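Local coordinates for SAM-dependent methyltransferase (Anabaena variabilis ATCC 29413, PDB 3GGD), which probably transfers a methyl group from S-adenosyl-L-methionine to an acceptor, and binds the demethylated product S-adenosyl-L-homocysteine in a Rossmann-like fold, at residues Tyr22-Leu27 and Ser87-Glu92; Leu34-Val39 and Cys65-Gln70; Arg41-Asp46 and Asn127-Thr132; Gln70-Ser75 and Lys96-Ala101. All blocks are in the same frame, centred on the assembly; numbering follows the deposited sequence.

Contact 1 of 4, residues Tyr22-Leu27 and Ser87-Glu92; sequences YWNKTL and SKSALE. With SAH (S-adenosyl-L-homocysteine), chain E.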
# COMPACT_ATOMS: atom_id res chain seq x y z
N TYR A 22 -0.88 2.06 15.39
CA TYR A 22 0.39 1.50 14.97
C TYR A 22 1.43 2.57 14.65
O TYR A 22 2.57 2.50 15.12
CB TYR A 22 0.20 0.65 13.71
CG TYR A 22 1.52 0.26 13.08
CD1 TYR A 22 2.31 -0.78 13.62
CD2 TYR A 22 2.00 0.94 11.97
CE1 TYR A 22 3.52 -1.14 13.07
CE2 TYR A 22 3.23 0.58 11.40
CZ TYR A 22 3.98 -0.45 11.94
OH TYR A 22 5.18 -0.79 11.38
N TRP A 23 1.03 3.56 13.85
CA TRP A 23 1.96 4.59 13.42
C TRP A 23 2.35 5.49 14.55
O TRP A 23 3.50 5.89 14.66
CB TRP A 23 1.39 5.39 12.26
CG TRP A 23 1.56 4.74 10.92
CD1 TRP A 23 0.56 4.35 10.06
CD2 TRP A 23 2.80 4.43 10.25
NE1 TRP A 23 1.10 3.84 8.91
CE2 TRP A 23 2.48 3.86 9.01
CE3 TRP A 23 4.15 4.59 10.59
CZ2 TRP A 23 3.44 3.48 8.09
CZ3 TRP A 23 5.13 4.17 9.68
CH2 TRP A 23 4.78 3.64 8.45
N ASN A 24 1.42 5.77 15.45
CA ASN A 24 1.81 6.58 16.61
C ASN A 24 2.83 5.83 17.51
O ASN A 24 3.78 6.43 18.05
CB ASN A 24 0.62 7.02 17.43
CG ASN A 24 0.99 8.15 18.40
OD1 ASN A 24 1.03 7.93 19.60
ND2 ASN A 24 1.31 9.32 17.88
N LYS A 25 2.63 4.53 17.68
CA LYS A 25 3.58 3.73 18.43
C LYS A 25 4.93 3.75 17.74
O LYS A 25 5.98 3.88 18.39
CB LYS A 25 3.09 2.29 18.58
CG LYS A 25 4.15 1.41 19.19
CD LYS A 25 3.93 -0.02 19.00
CE LYS A 25 4.10 -0.49 17.59
NZ LYS A 25 3.33 -1.79 17.61
N THR A 26 4.91 3.62 16.41
CA THR A 26 6.13 3.68 15.60
C THR A 26 6.85 5.03 15.72
O THR A 26 8.07 5.07 15.95
CB THR A 26 5.79 3.33 14.16
OG1 THR A 26 5.19 2.03 14.17
CG2 THR A 26 7.02 3.37 13.26
N LEU A 27 6.09 6.13 15.61
CA LEU A 27 6.59 7.49 15.77
C LEU A 27 7.20 7.72 17.15
O LEU A 27 8.34 8.18 17.27
CB LEU A 27 5.46 8.51 15.57
CG LEU A 27 5.70 10.02 15.88
CD1 LEU A 27 6.83 10.61 15.03
CD2 LEU A 27 4.40 10.81 15.67
N SER A 87 -3.43 7.93 8.44
CA SER A 87 -2.79 8.15 9.73
C SER A 87 -2.04 9.46 9.81
O SER A 87 -1.07 9.67 9.06
CB SER A 87 -1.79 7.01 10.04
OG SER A 87 -0.99 7.31 11.19
N LYS A 88 -2.40 10.28 10.81
CA LYS A 88 -1.69 11.52 11.03
C LYS A 88 -0.26 11.29 11.51
O LYS A 88 0.64 12.07 11.20
CB LYS A 88 -2.46 12.44 11.98
CG LYS A 88 -2.60 11.90 13.37
CD LYS A 88 -3.30 12.87 14.31
CE LYS A 88 -3.52 12.16 15.66
NZ LYS A 88 -4.25 13.04 16.59
N SER A 89 -0.04 10.23 12.29
CA SER A 89 1.32 9.92 12.77
C SER A 89 2.20 9.46 11.61
O SER A 89 3.38 9.85 11.53
CB SER A 89 1.29 8.90 13.93
OG SER A 89 0.69 9.47 15.10
N ALA A 90 1.64 8.66 10.70
CA ALA A 90 2.39 8.30 9.47
C ALA A 90 2.85 9.56 8.72
O ALA A 90 4.03 9.69 8.37
CB ALA A 90 1.57 7.39 8.55
N LEU A 91 1.94 10.50 8.52
CA LEU A 91 2.25 11.72 7.80
C LEU A 91 3.17 12.61 8.59
O LEU A 91 3.91 13.35 8.00
CB LEU A 91 0.97 12.44 7.39
CG LEU A 91 0.05 11.63 6.45
CD1 LEU A 91 -1.19 12.50 6.04
CD2 LEU A 91 0.80 11.09 5.23
N GLU A 92 3.14 12.52 9.92
CA GLU A 92 4.09 13.26 10.73
C GLU A 92 5.53 12.73 10.53
O GLU A 92 6.48 13.51 10.43
CB GLU A 92 3.68 13.23 12.20
CG GLU A 92 4.62 14.05 13.06
CD GLU A 92 4.19 14.17 14.51
OE1 GLU A 92 2.97 14.05 14.80
OE2 GLU A 92 5.09 14.41 15.35
N SAH E . 2.67 2.32 0.78
CA SAH E . 3.50 2.42 2.01
CB SAH E . 2.80 1.88 3.27
CG SAH E . 2.27 0.44 3.28
SD SAH E . 1.58 -0.05 4.87
C SAH E . 4.84 1.73 1.84
O SAH E . 5.81 2.03 2.58
OXT SAH E . 4.99 0.84 1.00
C5' SAH E . -0.14 0.25 4.59
C4' SAH E . -0.52 1.76 4.71
O4' SAH E . -1.93 1.94 4.43
C3' SAH E . -0.31 2.42 6.08
O3' SAH E . 0.47 3.60 6.01
C2' SAH E . -1.71 2.77 6.56
O2' SAH E . -1.81 3.86 7.50
C1' SAH E . -2.44 2.98 5.24
N9 SAH E . -3.90 2.89 5.35
C8 SAH E . -4.57 1.95 6.07
N7 SAH E . -5.90 2.12 5.93
C5 SAH E . -6.07 3.22 5.13
C6 SAH E . -7.23 3.96 4.65
N6 SAH E . -8.44 3.51 5.06
N1 SAH E . -7.06 5.05 3.89
C2 SAH E . -5.80 5.47 3.55
N3 SAH E . -4.71 4.83 3.98
C4 SAH E . -4.78 3.74 4.77

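Contact 2 of 4, residues Leu34-Val39 and Cys65-Gln70; sequences LWDANV and CGNGTQ. With SAH (S-adenosyl-L-homocysteine), chain E; EDO (1,2-ethanediol), chain K.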
# COMPACT_ATOMS: atom_id res chain seq x y z
N LEU A 34 7.91 -3.22 9.04
CA LEU A 34 8.10 -4.45 8.27
C LEU A 34 8.29 -4.26 6.77
O LEU A 34 9.14 -4.90 6.16
CB LEU A 34 6.87 -5.38 8.50
CG LEU A 34 6.77 -6.67 7.69
CD1 LEU A 34 7.86 -7.63 8.15
CD2 LEU A 34 5.35 -7.28 7.82
N TRP A 35 7.45 -3.43 6.17
CA TRP A 35 7.45 -3.25 4.71
C TRP A 35 8.38 -2.13 4.20
O TRP A 35 8.48 -1.92 2.98
CB TRP A 35 6.04 -2.92 4.23
CG TRP A 35 5.46 -1.79 5.00
CD1 TRP A 35 5.66 -0.45 4.78
CD2 TRP A 35 4.66 -1.89 6.16
NE1 TRP A 35 4.99 0.29 5.76
CE2 TRP A 35 4.38 -0.58 6.61
CE3 TRP A 35 4.13 -2.98 6.88
CZ2 TRP A 35 3.59 -0.34 7.74
CZ3 TRP A 35 3.36 -2.73 8.00
CH2 TRP A 35 3.10 -1.42 8.41
N ASP A 36 9.08 -1.47 5.11
CA ASP A 36 9.79 -0.23 4.74
C ASP A 36 11.20 -0.55 4.19
O ASP A 36 12.22 -0.18 4.77
CB ASP A 36 9.81 0.70 5.96
CG ASP A 36 10.22 2.13 5.63
OD1 ASP A 36 10.08 2.56 4.45
OD2 ASP A 36 10.63 2.85 6.56
N ALA A 37 11.21 -1.27 3.08
CA ALA A 37 12.45 -1.65 2.40
C ALA A 37 13.09 -0.43 1.72
O ALA A 37 12.41 0.48 1.32
CB ALA A 37 12.14 -2.73 1.31
N ASN A 38 14.41 -0.45 1.57
CA ASN A 38 15.08 0.59 0.83
C ASN A 38 14.54 0.66 -0.61
O ASN A 38 14.11 -0.36 -1.16
CB ASN A 38 16.59 0.37 0.85
CG ASN A 38 16.99 -0.98 0.36
OD1 ASN A 38 16.65 -2.00 0.98
ND2 ASN A 38 17.72 -1.02 -0.75
N VAL A 39 14.51 1.86 -1.18
CA VAL A 39 13.86 2.10 -2.48
C VAL A 39 14.36 1.17 -3.59
O VAL A 39 13.61 0.78 -4.48
CB VAL A 39 13.97 3.60 -2.90
CG1 VAL A 39 13.13 4.47 -1.92
CG2 VAL A 39 15.48 4.05 -3.02
N CYS A 65 0.55 6.15 1.57
CA CYS A 65 1.98 6.38 1.47
C CYS A 65 2.81 6.07 2.73
O CYS A 65 4.06 6.10 2.69
CB CYS A 65 2.22 7.83 1.05
SG CYS A 65 1.68 9.04 2.31
N GLY A 66 2.15 5.83 3.86
CA GLY A 66 2.87 5.51 5.10
C GLY A 66 3.83 6.64 5.47
O GLY A 66 3.46 7.83 5.40
N ASN A 67 5.06 6.28 5.80
CA ASN A 67 6.08 7.24 6.21
C ASN A 67 6.83 7.89 5.07
O ASN A 67 7.83 8.59 5.30
CB ASN A 67 7.09 6.61 7.18
CG ASN A 67 7.83 5.44 6.59
OD1 ASN A 67 7.61 5.09 5.45
ND2 ASN A 67 8.71 4.83 7.37
N GLY A 68 6.37 7.67 3.85
CA GLY A 68 6.88 8.42 2.71
C GLY A 68 8.18 8.00 2.09
O GLY A 68 8.72 8.72 1.25
N THR A 69 8.69 6.83 2.46
CA THR A 69 9.96 6.38 1.92
C THR A 69 9.90 6.29 0.41
O THR A 69 10.80 6.75 -0.26
CB THR A 69 10.35 5.01 2.47
OG1 THR A 69 10.37 5.07 3.92
CG2 THR A 69 11.74 4.56 1.92
N GLN A 70 8.81 5.73 -0.15
CA GLN A 70 8.72 5.57 -1.61
C GLN A 70 8.33 6.88 -2.30
O GLN A 70 8.72 7.15 -3.47
CB GLN A 70 7.73 4.45 -1.97
CG GLN A 70 7.93 3.10 -1.19
CD GLN A 70 9.37 2.56 -1.20
OE1 GLN A 70 10.05 2.57 -2.23
NE2 GLN A 70 9.82 2.02 -0.05
N SAH E . 2.67 2.32 0.78
CA SAH E . 3.50 2.42 2.01
CB SAH E . 2.80 1.88 3.27
CG SAH E . 2.27 0.44 3.28
SD SAH E . 1.58 -0.05 4.87
C SAH E . 4.84 1.73 1.84
O SAH E . 5.81 2.03 2.58
OXT SAH E . 4.99 0.84 1.00
C5' SAH E . -0.14 0.25 4.59
C4' SAH E . -0.52 1.76 4.71
O4' SAH E . -1.93 1.94 4.43
C3' SAH E . -0.31 2.42 6.08
O3' SAH E . 0.47 3.60 6.01
C2' SAH E . -1.71 2.77 6.56
O2' SAH E . -1.81 3.86 7.50
C1' SAH E . -2.44 2.98 5.24
N9 SAH E . -3.90 2.89 5.35
C8 SAH E . -4.57 1.95 6.07
N7 SAH E . -5.90 2.12 5.93
C5 SAH E . -6.07 3.22 5.13
C6 SAH E . -7.23 3.96 4.65
N6 SAH E . -8.44 3.51 5.06
N1 SAH E . -7.06 5.05 3.89
C2 SAH E . -5.80 5.47 3.55
N3 SAH E . -4.71 4.83 3.98
C4 SAH E . -4.78 3.74 4.77
C1 EDO K . 14.54 2.07 4.28
O1 EDO K . 15.54 2.60 3.41
C2 EDO K . 13.60 3.24 4.50
O2 EDO K . 13.57 3.61 5.88
O HOH W 1 5.67 3.14 5.11
O HOH W 2 8.35 1.99 2.40

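Contact 3 of 4, residues Arg41-Asp46 and Asn127-Thr132; sequences RAVVVD and NIYMRT. With SAH (S-adenosyl-L-homocysteine), chain E; EDO (1,2-ethanediol), chain L; EDO (1,2-ethanediol), chain M.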
# COMPACT_ATOMS: atom_id res chain seq x y z
N ARG A 41 14.87 -1.85 -3.58
CA ARG A 41 14.18 -3.14 -3.57
C ARG A 41 12.65 -2.93 -3.60
O ARG A 41 11.90 -3.88 -3.42
CB ARG A 41 14.47 -3.90 -2.25
CG ARG A 41 15.88 -4.23 -2.01
CD ARG A 41 16.07 -5.23 -0.86
NE ARG A 41 15.79 -4.74 0.50
CZ ARG A 41 14.97 -5.32 1.39
NH1 ARG A 41 14.27 -6.44 1.13
NH2 ARG A 41 14.87 -4.76 2.60
N ALA A 42 12.20 -1.68 -3.73
CA ALA A 42 10.80 -1.37 -3.63
C ALA A 42 10.37 -0.54 -4.87
O ALA A 42 10.24 -1.09 -5.98
CB ALA A 42 10.51 -0.66 -2.32
N VAL A 43 10.18 0.76 -4.72
CA VAL A 43 9.73 1.58 -5.84
C VAL A 43 10.65 1.59 -7.10
O VAL A 43 10.19 1.76 -8.24
CB VAL A 43 9.40 3.06 -5.37
CG1 VAL A 43 10.70 3.79 -4.95
CG2 VAL A 43 8.54 3.82 -6.45
N VAL A 44 11.95 1.37 -6.92
CA VAL A 44 12.87 1.26 -8.04
C VAL A 44 12.51 0.04 -8.91
O VAL A 44 12.64 0.06 -10.17
CB VAL A 44 14.32 1.15 -7.57
CG1 VAL A 44 15.25 0.59 -8.69
CG2 VAL A 44 14.78 2.47 -7.05
N VAL A 45 12.07 -1.03 -8.25
CA VAL A 45 11.60 -2.24 -8.95
C VAL A 45 10.23 -1.99 -9.61
O VAL A 45 9.98 -2.40 -10.75
CB VAL A 45 11.51 -3.44 -7.97
CG1 VAL A 45 10.75 -4.64 -8.61
CG2 VAL A 45 12.93 -3.83 -7.52
N ASP A 46 9.38 -1.25 -8.93
CA ASP A 46 8.03 -0.93 -9.46
C ASP A 46 8.00 0.01 -10.69
O ASP A 46 7.24 -0.22 -11.64
CB ASP A 46 7.17 -0.28 -8.37
CG ASP A 46 6.99 -1.19 -7.13
OD1 ASP A 46 6.81 -2.42 -7.33
OD2 ASP A 46 7.00 -0.66 -6.01
N ASN A 127 -2.96 10.01 -11.47
CA ASN A 127 -2.40 8.66 -11.53
C ASN A 127 -2.19 8.21 -10.10
O ASN A 127 -2.10 9.05 -9.21
CB ASN A 127 -1.08 8.65 -12.26
CG ASN A 127 -1.25 8.96 -13.72
OD1 ASN A 127 -2.17 8.45 -14.35
ND2 ASN A 127 -0.34 9.81 -14.26
N ILE A 128 -2.16 6.89 -9.88
CA ILE A 128 -1.96 6.34 -8.52
C ILE A 128 -0.88 5.28 -8.46
O ILE A 128 -0.83 4.36 -9.30
CB ILE A 128 -3.26 5.73 -7.92
CG1 ILE A 128 -4.33 6.80 -7.72
CG2 ILE A 128 -2.97 5.04 -6.55
CD1 ILE A 128 -5.72 6.26 -7.34
N TYR A 129 0.00 5.44 -7.48
CA TYR A 129 0.94 4.42 -7.05
C TYR A 129 0.46 3.95 -5.68
O TYR A 129 0.27 4.76 -4.76
CB TYR A 129 2.36 5.01 -6.90
CG TYR A 129 3.37 4.05 -6.31
CD1 TYR A 129 3.99 3.09 -7.08
CD2 TYR A 129 3.71 4.10 -4.95
CE1 TYR A 129 4.96 2.22 -6.53
CE2 TYR A 129 4.69 3.28 -4.40
CZ TYR A 129 5.31 2.32 -5.19
OH TYR A 129 6.26 1.46 -4.66
N MSE A 130 0.24 2.64 -5.55
CA MSE A 130 -0.16 2.08 -4.28
C MSE A 130 0.62 0.81 -3.96
O MSE A 130 0.51 -0.21 -4.66
CB MSE A 130 -1.66 1.80 -4.27
CG MSE A 130 -2.16 1.36 -2.90
SE MSE A 130 -4.17 1.19 -2.89
CE MSE A 130 -4.24 -0.33 -3.89
N ARG A 131 1.38 0.87 -2.88
CA ARG A 131 2.21 -0.25 -2.44
C ARG A 131 1.63 -0.81 -1.13
O ARG A 131 1.73 -0.20 -0.05
CB ARG A 131 3.65 0.21 -2.27
CG ARG A 131 4.60 -0.94 -1.89
CD ARG A 131 6.07 -0.46 -1.85
NE ARG A 131 6.99 -1.56 -1.57
CZ ARG A 131 7.44 -1.87 -0.37
NH1 ARG A 131 7.05 -1.15 0.68
NH2 ARG A 131 8.29 -2.88 -0.21
N THR A 132 1.03 -1.98 -1.25
CA THR A 132 0.38 -2.69 -0.17
C THR A 132 -0.66 -1.85 0.54
O THR A 132 -0.64 -1.68 1.75
CB THR A 132 1.37 -3.37 0.77
OG1 THR A 132 2.41 -2.46 1.19
CG2 THR A 132 2.00 -4.63 0.05
N SAH E . 2.67 2.32 0.78
CA SAH E . 3.50 2.42 2.01
CB SAH E . 2.80 1.88 3.27
CG SAH E . 2.27 0.44 3.28
SD SAH E . 1.58 -0.05 4.87
C SAH E . 4.84 1.73 1.84
O SAH E . 5.81 2.03 2.58
OXT SAH E . 4.99 0.84 1.00
C5' SAH E . -0.14 0.25 4.59
C4' SAH E . -0.52 1.76 4.71
O4' SAH E . -1.93 1.94 4.43
C3' SAH E . -0.31 2.42 6.08
O3' SAH E . 0.47 3.60 6.01
C2' SAH E . -1.71 2.77 6.56
O2' SAH E . -1.81 3.86 7.50
C1' SAH E . -2.44 2.98 5.24
N9 SAH E . -3.90 2.89 5.35
C8 SAH E . -4.57 1.95 6.07
N7 SAH E . -5.90 2.12 5.93
C5 SAH E . -6.07 3.22 5.13
C6 SAH E . -7.23 3.96 4.65
N6 SAH E . -8.44 3.51 5.06
N1 SAH E . -7.06 5.05 3.89
C2 SAH E . -5.80 5.47 3.55
N3 SAH E . -4.71 4.83 3.98
C4 SAH E . -4.78 3.74 4.77
C1 EDO L . 8.50 -4.90 -3.78
O1 EDO L . 9.21 -4.47 -2.59
C2 EDO L . 8.25 -3.73 -4.77
O2 EDO L . 7.69 -2.52 -4.16
C1 EDO M . 15.05 -1.02 -12.17
O1 EDO M . 13.93 -1.83 -11.77
C2 EDO M . 15.86 -1.73 -13.26
O2 EDO M . 15.21 -1.70 -14.53

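Contact 4 of 4, residues Gln70-Ser75 and Lys96-Ala101; sequences QTKFLS and KENTAA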
# COMPACT_ATOMS: atom_id res chain seq x y z
N GLN A 70 8.81 5.73 -0.15
CA GLN A 70 8.72 5.57 -1.61
C GLN A 70 8.33 6.88 -2.30
O GLN A 70 8.72 7.15 -3.47
CB GLN A 70 7.73 4.45 -1.97
CG GLN A 70 7.93 3.10 -1.19
CD GLN A 70 9.37 2.56 -1.20
OE1 GLN A 70 10.05 2.57 -2.23
NE2 GLN A 70 9.82 2.02 -0.05
N THR A 71 7.54 7.67 -1.58
CA THR A 71 7.04 8.95 -2.03
C THR A 71 8.17 9.90 -2.39
O THR A 71 8.14 10.55 -3.44
CB THR A 71 6.17 9.61 -0.93
OG1 THR A 71 5.36 8.60 -0.30
CG2 THR A 71 5.27 10.73 -1.50
N LYS A 72 9.18 9.96 -1.54
CA LYS A 72 10.35 10.80 -1.81
C LYS A 72 11.02 10.45 -3.17
O LYS A 72 11.38 11.34 -3.95
CB LYS A 72 11.32 10.62 -0.67
CG LYS A 72 12.67 11.42 -0.74
CD LYS A 72 12.46 12.91 -0.79
CE LYS A 72 13.79 13.66 -0.54
NZ LYS A 72 13.56 15.07 -0.90
N PHE A 73 11.21 9.16 -3.44
CA PHE A 73 11.76 8.75 -4.70
C PHE A 73 10.83 9.16 -5.87
O PHE A 73 11.27 9.73 -6.87
CB PHE A 73 12.06 7.24 -4.66
CG PHE A 73 12.43 6.65 -6.00
CD1 PHE A 73 11.44 6.32 -6.93
CD2 PHE A 73 13.75 6.43 -6.33
CE1 PHE A 73 11.77 5.77 -8.16
CE2 PHE A 73 14.08 5.87 -7.56
CZ PHE A 73 13.09 5.54 -8.46
N LEU A 74 9.55 8.87 -5.76
CA LEU A 74 8.61 9.26 -6.80
C LEU A 74 8.73 10.75 -7.12
O LEU A 74 8.67 11.16 -8.28
CB LEU A 74 7.17 8.93 -6.37
CG LEU A 74 6.84 7.43 -6.34
CD1 LEU A 74 5.43 7.20 -5.75
CD2 LEU A 74 6.98 6.77 -7.77
N SER A 75 8.95 11.57 -6.09
CA SER A 75 8.98 13.02 -6.27
C SER A 75 10.20 13.44 -7.06
O SER A 75 10.23 14.53 -7.60
CB SER A 75 8.94 13.75 -4.93
OG SER A 75 10.22 13.78 -4.30
N LYS A 96 8.58 14.79 8.11
CA LYS A 96 9.84 15.09 8.72
C LYS A 96 10.99 14.45 7.98
O LYS A 96 12.05 15.05 7.84
CB LYS A 96 9.86 14.54 10.15
CG LYS A 96 11.06 14.99 10.95
CD LYS A 96 11.31 14.01 12.12
N GLU A 97 10.81 13.21 7.56
CA GLU A 97 11.88 12.45 6.99
C GLU A 97 11.91 12.47 5.47
O GLU A 97 12.93 12.17 4.91
CB GLU A 97 11.79 10.98 7.43
CG GLU A 97 11.77 10.71 8.93
CD GLU A 97 12.94 11.38 9.68
OE1 GLU A 97 14.04 11.50 9.08
OE2 GLU A 97 12.76 11.78 10.86
N ASN A 98 10.80 12.78 4.82
CA ASN A 98 10.69 12.62 3.37
C ASN A 98 9.94 13.76 2.69
O ASN A 98 9.01 13.54 1.92
CB ASN A 98 9.99 11.29 3.10
CG ASN A 98 10.87 10.08 3.40
OD1 ASN A 98 11.94 9.94 2.81
ND2 ASN A 98 10.41 9.18 4.29
N THR A 99 10.32 14.99 3.01
CA THR A 99 9.70 16.15 2.38
C THR A 99 10.43 16.54 1.09
O THR A 99 11.58 16.17 0.87
CB THR A 99 9.79 17.39 3.28
OG1 THR A 99 11.15 17.54 3.65
CG2 THR A 99 8.98 17.22 4.51
N ALA A 100 9.73 17.27 0.24
CA ALA A 100 10.32 17.83 -0.98
C ALA A 100 9.38 18.95 -1.41
O ALA A 100 8.20 18.93 -1.04
CB ALA A 100 10.42 16.79 -2.05
N ALA A 101 9.90 19.92 -2.15
CA ALA A 101 9.11 21.06 -2.65
C ALA A 101 7.90 20.59 -3.43
O ALA A 101 6.88 21.23 -3.38
CB ALA A 101 9.99 21.99 -3.54

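Contact 1 of 4, residues Tyr22-Leu27 and Ser87-Glu92
Chi1 of W23 stands at -82°, CG anti to the carbonyl carbon, and this lays one face of the indole against A90 on helix 88-97. The methyl sits almost squarely over the five-membered ring, A90 CB 3.4 Å from the W23 ring centroid and 3° off its normal, a CH-pi contact. Y22 CE2 lies over the opposite face, so the indole is sandwiched and its tilt is fixed. One edge is left facing the ligand: W23 NE1 donates to SAH O3' at 3.0 Å, with a weak second bond to O2' at 3.2 Å. One residue on, N24 has CG anti to its backbone N, which carries ND2 to S89 OG at 2.9 Å along a nearly straight bond (163°) close to the amide plane. S87 is the N-cap of helix 88-97; its OG accepts from A90 N at 3.0 Å and packs on W23 CB. Both serine hydroxyls also bond to E20. At the outer end, L27 CD2 touches the carboxylate carbon CD of E92 at 3.6 Å. Two helices thus hold a single indole N-H between the ribose hydroxyls of the ligand, while D85, which A90 touches, also bonds SAH.

Contact 2 of 4, residues Leu34-Val39 and Cys65-Gln70
The glycine-rich cofactor-binding loop after strand 60-63 meets the 34-39 loop here, N67 and T69 both closing on the carboxylate of D36. T69 OG1 donates to the syn lone pair of D36 OD1 at 2.6 Å. N67 ND2 reaches D36 OD2 at 2.9 Å from well above the carboxylate plane (61° out of it), but near the amide's own plane. CG of D36 is anti to its backbone N (chi1 -166°), which sends the carboxylate across to the loop. A type II' turn from C65 to G68 shapes that loop; a CB on G66 would probably clash with SAH CB. Two waters complete the link to the SAH carboxylate. Water 1 accepts from W35 NE1 at 3.0 Å and donates to N67 OD1 and SAH O; water 2 accepts from Q70 NE2 at 2.9 Å and donates to D36 OD1 and the same SAH O. Shared by the D36 and SAH carboxylates, water 2 probably eases the approach of the two anions. SAH SD rests 3.3 Å from W35 CE2, over a ring face. Q70 NE2 also makes a weak bond to A37 O, while its OE1 accepts from V43 N. Around this, W35 leans on V189 of helix 184-190, V39 on F73 of helix 69-77, and Q70 on Y129 and R131 of strand 127-131.

Contact 3 of 4, residues Arg41-Asp46 and Asn127-Thr132
A42, the N-cap residue of helix 43-50, puts its methyl over one face of the R131 guanidinium, CB 3.7 Å from R131 NE. V43 follows, with CG2 3.8 Å from Y129 CZ in an oblique apolar contact. A turn further on, D46 crosses the tyrosine at about a right angle: Y129 OH donates to D46 OD2 at 2.6 Å, reaching the anti side of the carboxylate 22° out of its plane. D46 OD2 and R131 NE are 4.5 Å apart, beyond a salt bridge; an ethanediol, probably from the crystallisation liquor, lies between them and bonds to both. D46 OD1 is bonded to Y160. CG of R131 is anti to the backbone N (chi1 -177°) and the chain runs straight out to NE, leaving NH1 to grip SAH OXT at 2.9 Å, in line with the guanidinium edge, and to bond W35 O. With a methionine here, the ligand carboxylate is likely to be left without its cationic mate and W35 O without its donor. The backbone serves too, R131 O accepting from SAH N at 2.8 Å. One strand residue thus reads both ends of the amino-acid moiety, and nearby D46 would probably steady the positive charge.

Contact 4 of 4, residues Gln70-Ser75 and Lys96-Ala101
K72 and N98 bring the two segments closest, their CA atoms 5.5 Å apart, and the firmer part of the contact lies around them. N98 OD1 sits 3.6 Å from K72 CB, the amide crossing the root of the lysine obliquely. N98 ND2 is turned to N67 O, which fixes the amide's rotation, and N98 O is bonded to Y105 OH. A little further along, A100 CB fits against S75 OG at 3.8 Å; that hydroxyl is already spent on K72 O within its own helix, 2.7 Å away. Toward solvent the contact thins to the lysine tail. The K72 chain leaves with CG anti to the backbone N and then bends at chi2 (60°), which brings NZ round to T99 O at 2.9 Å, at a C=O...N angle of 151°; T99 CB points away from helix 69-77, and the residue is exposed. Replacing the lysine by an alanine would probably leave T99 O without this donor and open a gap where the methylenes pass N98 OD1 and T99 O. The arrangement belongs to the repeating strand-helix pattern of the Rossmann-like methyltransferase fold: helix 69-77, which links parallel strands 60-63 and 81-85, packs against the chain that leaves helix 88-97 and leads into an edge strand, 103-107.

Contacts 1, 2 and 3 all touch SAH. Contact 1 holds the ribose hydroxyls; contacts 2 and 3 both reach the carboxylate, through O by way of water and through OXT respectively, and contact 3 also holds the amino group. Contacts 1 and 3 have centres 20 Å apart and do not touch, so contact 2 is the bridge. It meets contact 1 where Y22 CE2 packs on W35 CH2 at 3.6 Å, and contact 3 where R131 NH1 lies 2.8 Å from W35 O. Contact 4 lies further from the ligand, with the N98 side chain about 9 Å from SAH; it shares Q70 with contact 2, helix 88-97 with contact 1, and reaches contact 3 through F73 CD1, 3.3 Å from V43 CG1.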